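Local coordinates for protein aminotransferase class-III (Ochrobactrum anthropi, PDB 5GHG) that probably catalyses transfer of amino groups between amines and carbonyl compounds as an omega-transaminase, with a vitamin B6 cofactor that is bound here in its aminated form, at residues L8-R11 with D12-H16; S160-L164 with P165-R169. The protein carries 1 engineered substitution. All coordinates share one frame; numbering follows the deposited sequence.

Contact 1 of 2, residues L8-R11 with D12-H16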
ATOM      1  N   LEU B   8      10.857 -24.785  -4.108  1.00  8.10           N
ATOM      2  CA  LEU B   8      10.223 -23.543  -3.729  1.00  8.61           C
ATOM      3  C   LEU B   8      11.102 -22.740  -2.764  1.00  5.41           C
ATOM      4  O   LEU B   8      11.220 -21.515  -2.896  1.00  3.66           O
ATOM      5  CB  LEU B   8       8.852 -23.813  -3.086  1.00  8.30           C
ATOM      6  CG  LEU B   8       7.705 -24.258  -4.006  1.00 11.25           C
ATOM      7  CD1 LEU B   8       6.579 -24.875  -3.200  1.00 11.22           C
ATOM      8  CD2 LEU B   8       7.192 -23.102  -4.836  1.00 12.31           C
ATOM      9  N   GLU B   9      11.723 -23.417  -1.796  1.00  4.58           N
ATOM     10  CA  GLU B   9      12.541 -22.724  -0.814  1.00  6.77           C
ATOM     11  C   GLU B   9      13.762 -22.062  -1.474  1.00  7.06           C
ATOM     12  O   GLU B   9      14.091 -20.909  -1.181  1.00  5.14           O
ATOM     13  CB  GLU B   9      12.989 -23.698   0.283  1.00  6.58           C
ATOM     14  CG  GLU B   9      11.862 -24.233   1.190  1.00 10.31           C
ATOM     15  CD  GLU B   9      11.043 -25.390   0.555  1.00 15.39           C
ATOM     16  OE1 GLU B   9      11.387 -25.867  -0.551  1.00 11.82           O
ATOM     17  OE2 GLU B   9      10.034 -25.807   1.154  1.00 18.11           O
ATOM     18  N   ALA B  10      14.431 -22.782  -2.372  1.00  4.74           N
ATOM     19  CA  ALA B  10      15.603 -22.248  -3.041  1.00  6.71           C
ATOM     20  C   ALA B  10      15.248 -21.065  -3.942  1.00  4.44           C
ATOM     21  O   ALA B  10      15.990 -20.086  -4.012  1.00  3.73           O
ATOM     22  CB  ALA B  10      16.293 -23.344  -3.854  1.00 10.16           C
ATOM     23  N   ARG B  11      14.125 -21.147  -4.651  1.00  4.19           N
ATOM     24  CA  ARG B  11      13.734 -20.057  -5.524  1.00  4.20           C
ATOM     25  C   ARG B  11      13.315 -18.822  -4.722  1.00  4.06           C
ATOM     26  O   ARG B  11      13.602 -17.694  -5.126  1.00  3.56           O
ATOM     27  CB  ARG B  11      12.626 -20.499  -6.477  1.00  5.80           C
ATOM     28  CG  ARG B  11      13.147 -21.490  -7.523  1.00  9.25           C
ATOM     29  CD  ARG B  11      12.140 -21.713  -8.637  1.00 13.96           C
ATOM     30  NE  ARG B  11      11.020 -22.492  -8.168  1.00 13.29           N
ATOM     31  CZ  ARG B  11       9.743 -22.130  -8.259  1.00 12.96           C
ATOM     32  NH1 ARG B  11       9.408 -20.998  -8.818  1.00 10.62           N
ATOM     33  NH2 ARG B  11       8.812 -22.933  -7.792  1.00 13.48           N
ATOM     34  N   ASP B  12      12.651 -19.023  -3.584  1.00  3.90           N
ATOM     35  CA  ASP B  12      12.349 -17.904  -2.700  1.00  4.21           C
ATOM     36  C   ASP B  12      13.636 -17.203  -2.255  1.00  4.06           C
ATOM     37  O   ASP B  12      13.737 -15.971  -2.288  1.00  3.23           O
ATOM     38  CB  ASP B  12      11.555 -18.395  -1.486  1.00  4.72           C
ATOM     39  CG  ASP B  12      11.054 -17.248  -0.610  1.00  6.71           C
ATOM     40  OD1 ASP B  12      11.792 -16.853   0.314  1.00  7.34           O
ATOM     41  OD2 ASP B  12       9.936 -16.716  -0.860  1.00  5.90           O
ATOM     42  N   ILE B  13      14.648 -17.986  -1.842  1.00  2.82           N
ATOM     43  CA  ILE B  13      15.914 -17.409  -1.436  1.00  3.92           C
ATOM     44  C   ILE B  13      16.522 -16.582  -2.563  1.00  3.34           C
ATOM     45  O   ILE B  13      17.063 -15.491  -2.343  1.00  2.74           O
ATOM     46  CB  ILE B  13      16.892 -18.511  -0.983  1.00  5.24           C
ATOM     47  CG1 ILE B  13      16.468 -19.090   0.375  1.00  4.61           C
ATOM     48  CG2 ILE B  13      18.341 -17.993  -1.003  1.00  3.39           C
ATOM     49  CD1 ILE B  13      17.072 -20.466   0.638  1.00  7.36           C
ATOM     50  N   ARG B  14      16.452 -17.094  -3.788  1.00  3.61           N
ATOM     51  CA  ARG B  14      17.129 -16.457  -4.903  1.00  4.45           C
ATOM     52  C   ARG B  14      16.467 -15.139  -5.306  1.00  3.53           C
ATOM     53  O   ARG B  14      17.160 -14.179  -5.678  1.00  2.51           O
ATOM     54  CB  ARG B  14      17.183 -17.419  -6.090  1.00  6.24           C
ATOM     55  CG  ARG B  14      18.242 -17.126  -7.139  1.00 16.04           C
ATOM     56  CD  ARG B  14      18.327 -18.319  -8.111  1.00 20.31           C
ATOM     57  NE  ARG B  14      18.371 -19.557  -7.375  1.00 22.36           N
ATOM     58  CZ  ARG B  14      17.700 -20.676  -7.676  1.00 20.26           C
ATOM     59  NH1 ARG B  14      16.921 -20.746  -8.743  1.00 23.97           N
ATOM     60  NH2 ARG B  14      17.843 -21.745  -6.897  1.00 20.11           N
ATOM     61  N   TYR B  15      15.133 -15.071  -5.265  1.00  2.60           N
ATOM     62  CA  TYR B  15      14.430 -14.003  -5.978  1.00  2.84           C
ATOM     63  C   TYR B  15      13.575 -13.080  -5.130  1.00  2.52           C
ATOM     64  O   TYR B  15      13.165 -12.036  -5.631  1.00  2.00           O
ATOM     65  CB  TYR B  15      13.528 -14.603  -7.071  1.00  3.36           C
ATOM     66  CG  TYR B  15      14.297 -15.436  -8.059  1.00  5.49           C
ATOM     67  CD1 TYR B  15      15.299 -14.860  -8.830  1.00  7.46           C
ATOM     68  CD2 TYR B  15      14.035 -16.799  -8.220  1.00  6.69           C
ATOM     69  CE1 TYR B  15      16.019 -15.614  -9.753  1.00 11.86           C
ATOM     70  CE2 TYR B  15      14.729 -17.559  -9.126  1.00 10.29           C
ATOM     71  CZ  TYR B  15      15.733 -16.958  -9.894  1.00 15.72           C
ATOM     72  OH  TYR B  15      16.449 -17.701 -10.794  1.00 18.65           O
ATOM     73  N   HIS B  16      13.281 -13.423  -3.889  1.00  2.61           N
ATOM     74  CA  HIS B  16      12.214 -12.762  -3.141  1.00  2.73           C
ATOM     75  C   HIS B  16      12.772 -12.059  -1.892  1.00  2.19           C
ATOM     76  O   HIS B  16      13.233 -12.727  -0.957  1.00  2.36           O
ATOM     77  CB  HIS B  16      11.154 -13.782  -2.749  1.00  2.06           C
ATOM     78  CG  HIS B  16       9.994 -13.181  -2.024  1.00  2.72           C
ATOM     79  ND1 HIS B  16       9.223 -13.888  -1.141  1.00  3.53           N
ATOM     80  CD2 HIS B  16       9.494 -11.920  -2.036  1.00  3.64           C
ATOM     81  CE1 HIS B  16       8.278 -13.098  -0.648  1.00  4.91           C
ATOM     82  NE2 HIS B  16       8.430 -11.896  -1.171  1.00  4.46           N
TER
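Four consecutive backbone bonds, each from a donor four residues further on, join L8-R11 to D12-Y15: D12 N to L8 O, I13 N to E9 O, R14 N to A10 O and Y15 N to R11 O, all 3.0 Å long, the first two the straighter. I13 brings CG1 to 3.4 Å from E9 O, while Y15 sets CD2 3.2 Å from R11 O. R14 CB lies over the centre of one face of the Y15 ring, 3.8 Å above its plane, and Y15 OH sits at the edge of the R14 guanidinium, in its plane. R14 starts out with CG anti to its own backbone N (chi1 -159°) and bends at chi3, folding the guanidinium back until A10 O lies over one face and NH2 is 3.8 Å from A10 CB. Its NH2 also bonds to P5 O, so an alanine here would probably leave P5 O without this donor and A10 O without its flat neighbour, and free the segment before the helix to move. This i to i+4 spacing of the alpha-helix builds the N-terminal helix 8-15, which lies against the second subunit of a class-III aminotransferase dimer. The R11 and R14 side chains cross obliquely, their guanidinium planes 54° apart, and R14 NH1 comes to 4.0 Å from R11 CG. R11 carries its own charge to E99 and D96 of the second subunit, acidic partners that would offset the nearby positive group. Where the helix ends, H16 ND1 donates in its ring plane to D12 OD2 over 2.9 Å, on the syn side though 35° out of the carboxylate plane. S90 of the second subunit also meets OD2 and H18 meets OD1, leaving both oxygens of this buried carboxylate engaged.

Contact 2 of 2, residues S160-L164 with P165-R169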
ATOM      1  N   SER B 160       6.344   6.503  10.851  1.00  2.09           N
ATOM      2  CA  SER B 160       6.682   7.512  11.844  1.00  2.67           C
ATOM      3  C   SER B 160       5.695   7.494  12.999  1.00  2.48           C
ATOM      4  O   SER B 160       6.092   7.666  14.155  1.00  2.17           O
ATOM      5  CB  SER B 160       6.727   8.899  11.203  1.00  3.18           C
ATOM      6  OG  SER B 160       7.768   8.982  10.236  1.00  3.25           O
ATOM      7  N   LEU B 161       4.405   7.301  12.697  1.00  2.24           N
ATOM      8  CA  LEU B 161       3.397   7.134  13.750  1.00  2.94           C
ATOM      9  C   LEU B 161       3.714   5.917  14.605  1.00  4.02           C
ATOM     10  O   LEU B 161       3.564   5.940  15.830  1.00  2.12           O
ATOM     11  CB  LEU B 161       2.007   6.999  13.130  1.00  2.15           C
ATOM     12  CG  LEU B 161       1.430   8.188  12.366  1.00  5.46           C
ATOM     13  CD1 LEU B 161       0.137   7.795  11.687  1.00  4.48           C
ATOM     14  CD2 LEU B 161       1.244   9.389  13.299  1.00  4.65           C
ATOM     15  N   THR B 162       4.132   4.836  13.959  1.00  2.50           N
ATOM     16  CA  THR B 162       4.526   3.623  14.658  1.00  2.76           C
ATOM     17  C   THR B 162       5.607   3.938  15.686  1.00  3.10           C
ATOM     18  O   THR B 162       6.486   4.772  15.443  1.00  4.18           O
ATOM     19  CB  THR B 162       5.012   2.607  13.628  1.00  2.80           C
ATOM     20  OG1 THR B 162       3.897   2.245  12.803  1.00  2.61           O
ATOM     21  CG2 THR B 162       5.631   1.367  14.283  1.00  3.61           C
ATOM     22  N   GLY B 163       5.511   3.301  16.849  1.00  2.63           N
ATOM     23  CA  GLY B 163       6.395   3.625  17.963  1.00  3.63           C
ATOM     24  C   GLY B 163       7.322   2.491  18.353  1.00  5.56           C
ATOM     25  O   GLY B 163       7.654   2.328  19.526  1.00  4.08           O
ATOM     26  N   LEU B 164       7.735   1.693  17.367  1.00  5.49           N
ATOM     27  CA  LEU B 164       8.604   0.543  17.605  1.00  7.45           C
ATOM     28  C   LEU B 164       9.960   0.797  16.948  1.00  6.86           C
ATOM     29  O   LEU B 164      10.016   1.258  15.797  1.00  5.54           O
ATOM     30  CB  LEU B 164       7.975  -0.740  17.043  1.00  7.53           C
ATOM     31  CG  LEU B 164       6.672  -1.186  17.747  1.00  8.05           C
ATOM     32  CD1 LEU B 164       5.921  -2.219  16.937  1.00  7.88           C
ATOM     33  CD2 LEU B 164       6.962  -1.724  19.156  1.00  6.96           C
ATOM     34  N   PRO B 165      11.058   0.531  17.656  1.00  7.02           N
ATOM     35  CA  PRO B 165      12.374   0.929  17.142  1.00  6.39           C
ATOM     36  C   PRO B 165      12.767   0.251  15.842  1.00  6.74           C
ATOM     37  O   PRO B 165      13.431   0.887  15.006  1.00  6.11           O
ATOM     38  CB  PRO B 165      13.336   0.552  18.296  1.00  8.52           C
ATOM     39  CG  PRO B 165      12.583  -0.427  19.134  1.00 12.71           C
ATOM     40  CD  PRO B 165      11.140  -0.009  19.029  1.00  9.16           C
ATOM     41  N   ASN B 166      12.386  -1.006  15.644  1.00  5.34           N
ATOM     42  CA  ASN B 166      12.684  -1.683  14.384  1.00  6.95           C
ATOM     43  C   ASN B 166      12.071  -0.947  13.193  1.00  5.20           C
ATOM     44  O   ASN B 166      12.548  -1.082  12.073  1.00  4.24           O
ATOM     45  CB  ASN B 166      12.158  -3.114  14.398  1.00 10.96           C
ATOM     46  CG  ASN B 166      12.963  -4.045  15.272  1.00 18.81           C
ATOM     47  OD1 ASN B 166      14.081  -3.741  15.665  1.00 16.34           O
ATOM     48  ND2 ASN B 166      12.390  -5.234  15.537  1.00 20.47           N
ATOM     49  N   ASN B 167      10.989  -0.201  13.404  1.00  3.40           N
ATOM     50  CA  ASN B 167      10.385   0.516  12.287  1.00  3.57           C
ATOM     51  C   ASN B 167      11.069   1.848  11.992  1.00  3.16           C
ATOM     52  O   ASN B 167      10.747   2.493  10.978  1.00  2.56           O
ATOM     53  CB  ASN B 167       8.896   0.748  12.559  1.00  3.36           C
ATOM     54  CG  ASN B 167       8.098  -0.532  12.433  1.00  4.33           C
ATOM     55  OD1 ASN B 167       7.857  -1.224  13.416  1.00  5.86           O
ATOM     56  ND2 ASN B 167       7.701  -0.856  11.218  1.00  5.93           N
ATOM     57  N   HIS B 168      11.968   2.283  12.868  1.00  2.06           N
ATOM     58  CA  HIS B 168      12.686   3.552  12.727  1.00  2.55           C
ATOM     59  C   HIS B 168      14.181   3.387  12.452  1.00  3.65           C
ATOM     60  O   HIS B 168      14.745   4.159  11.685  1.00  2.98           O
ATOM     61  CB  HIS B 168      12.496   4.397  13.988  1.00  3.59           C
ATOM     62  CG  HIS B 168      11.076   4.788  14.248  1.00  4.48           C
ATOM     63  ND1 HIS B 168      10.632   5.211  15.486  1.00  4.74           N
ATOM     64  CD2 HIS B 168       9.992   4.805  13.434  1.00  3.96           C
ATOM     65  CE1 HIS B 168       9.340   5.483  15.421  1.00  5.59           C
ATOM     66  NE2 HIS B 168       8.924   5.244  14.186  1.00  4.40           N
ATOM     67  N   ARG B 169      14.835   2.414  13.077  1.00  3.87           N
ATOM     68  CA  ARG B 169      16.291   2.298  12.982  1.00  4.38           C
ATOM     69  C   ARG B 169      16.786   2.261  11.546  1.00  4.53           C
ATOM     70  O   ARG B 169      16.321   1.441  10.744  1.00  2.76           O
ATOM     71  CB  ARG B 169      16.768   1.058  13.739  1.00  8.41           C
ATOM     72  CG  ARG B 169      18.267   0.815  13.622  1.00 17.31           C
ATOM     73  CD  ARG B 169      18.968   0.581  14.982  1.00 27.47           C
ATOM     74  NE  ARG B 169      18.383  -0.534  15.704  1.00 18.98           N
ATOM     75  CZ  ARG B 169      19.042  -1.632  16.096  1.00 23.96           C
ATOM     76  NH1 ARG B 169      20.327  -1.777  15.852  1.00 16.78           N
ATOM     77  NH2 ARG B 169      18.382  -2.605  16.725  1.00 20.00           N
TER
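The imidazole of H168 has L164 O over the centre of one face, 3.9 Å above the plane, and T162 O at its edge, close to the plane and 2.9 Å from CE1. Its NE2 donates to A159 O, a bond that ties the ring to the last turn of helix 156-161. Just before the histidine the chain turns, N167 N reaching L164 O at 3.0 Å, but the donor stands above the carbonyl plane and the bond is bent, with an N-H...O angle of 142°. P165 O accepts from both H168 N and R169 N, in a turn of helical backbone angles rather than a regular helix, and P165 CD packs against L164 CB at 3.8 Å.

The N167 side chain leaves with CG beside its own N (chi1 -73°), which lays it alongside L164, OD1 3.7 Å from L164 CB. The T162 side chain meets it nearly at a right angle, CG2 being 3.5 Å from N167 OD1, while N167 ND2 bonds to Y20 OH. On its other branch T162 OG1 bonds to H152 N and G153 O, residues of the cofactor pocket, and the T162 side chain sits about 7 Å from the bound cofactor. N166 and N167 pack on T318 and G320 of the second subunit, and the turn leaves helix 156-161 beside strand 178-181, where S160 and L161 touch I178.

Overall arrangement
From the N terminus, the chain first forms contact 1 within the single helix 8-15, then runs through both the early strands and the helix 118-135 before contact 2 turns it at the end of helix 156-161. Neither contact closes a long loop: each joins residues that follow directly on one another, and the two stand in series, neither nested nor crossed. The centres of contacts 1 and 2 are about 28 Å apart. The nearest atoms of contacts 1 and 2 are about 17 Å apart, without touching. What they share is the second subunit. Contact 1 brings the N-terminal helix to it, whereas contact 2 links the mixed sheet that ends in strand 178-181, and the cofactor neighbourhood, to the same partner.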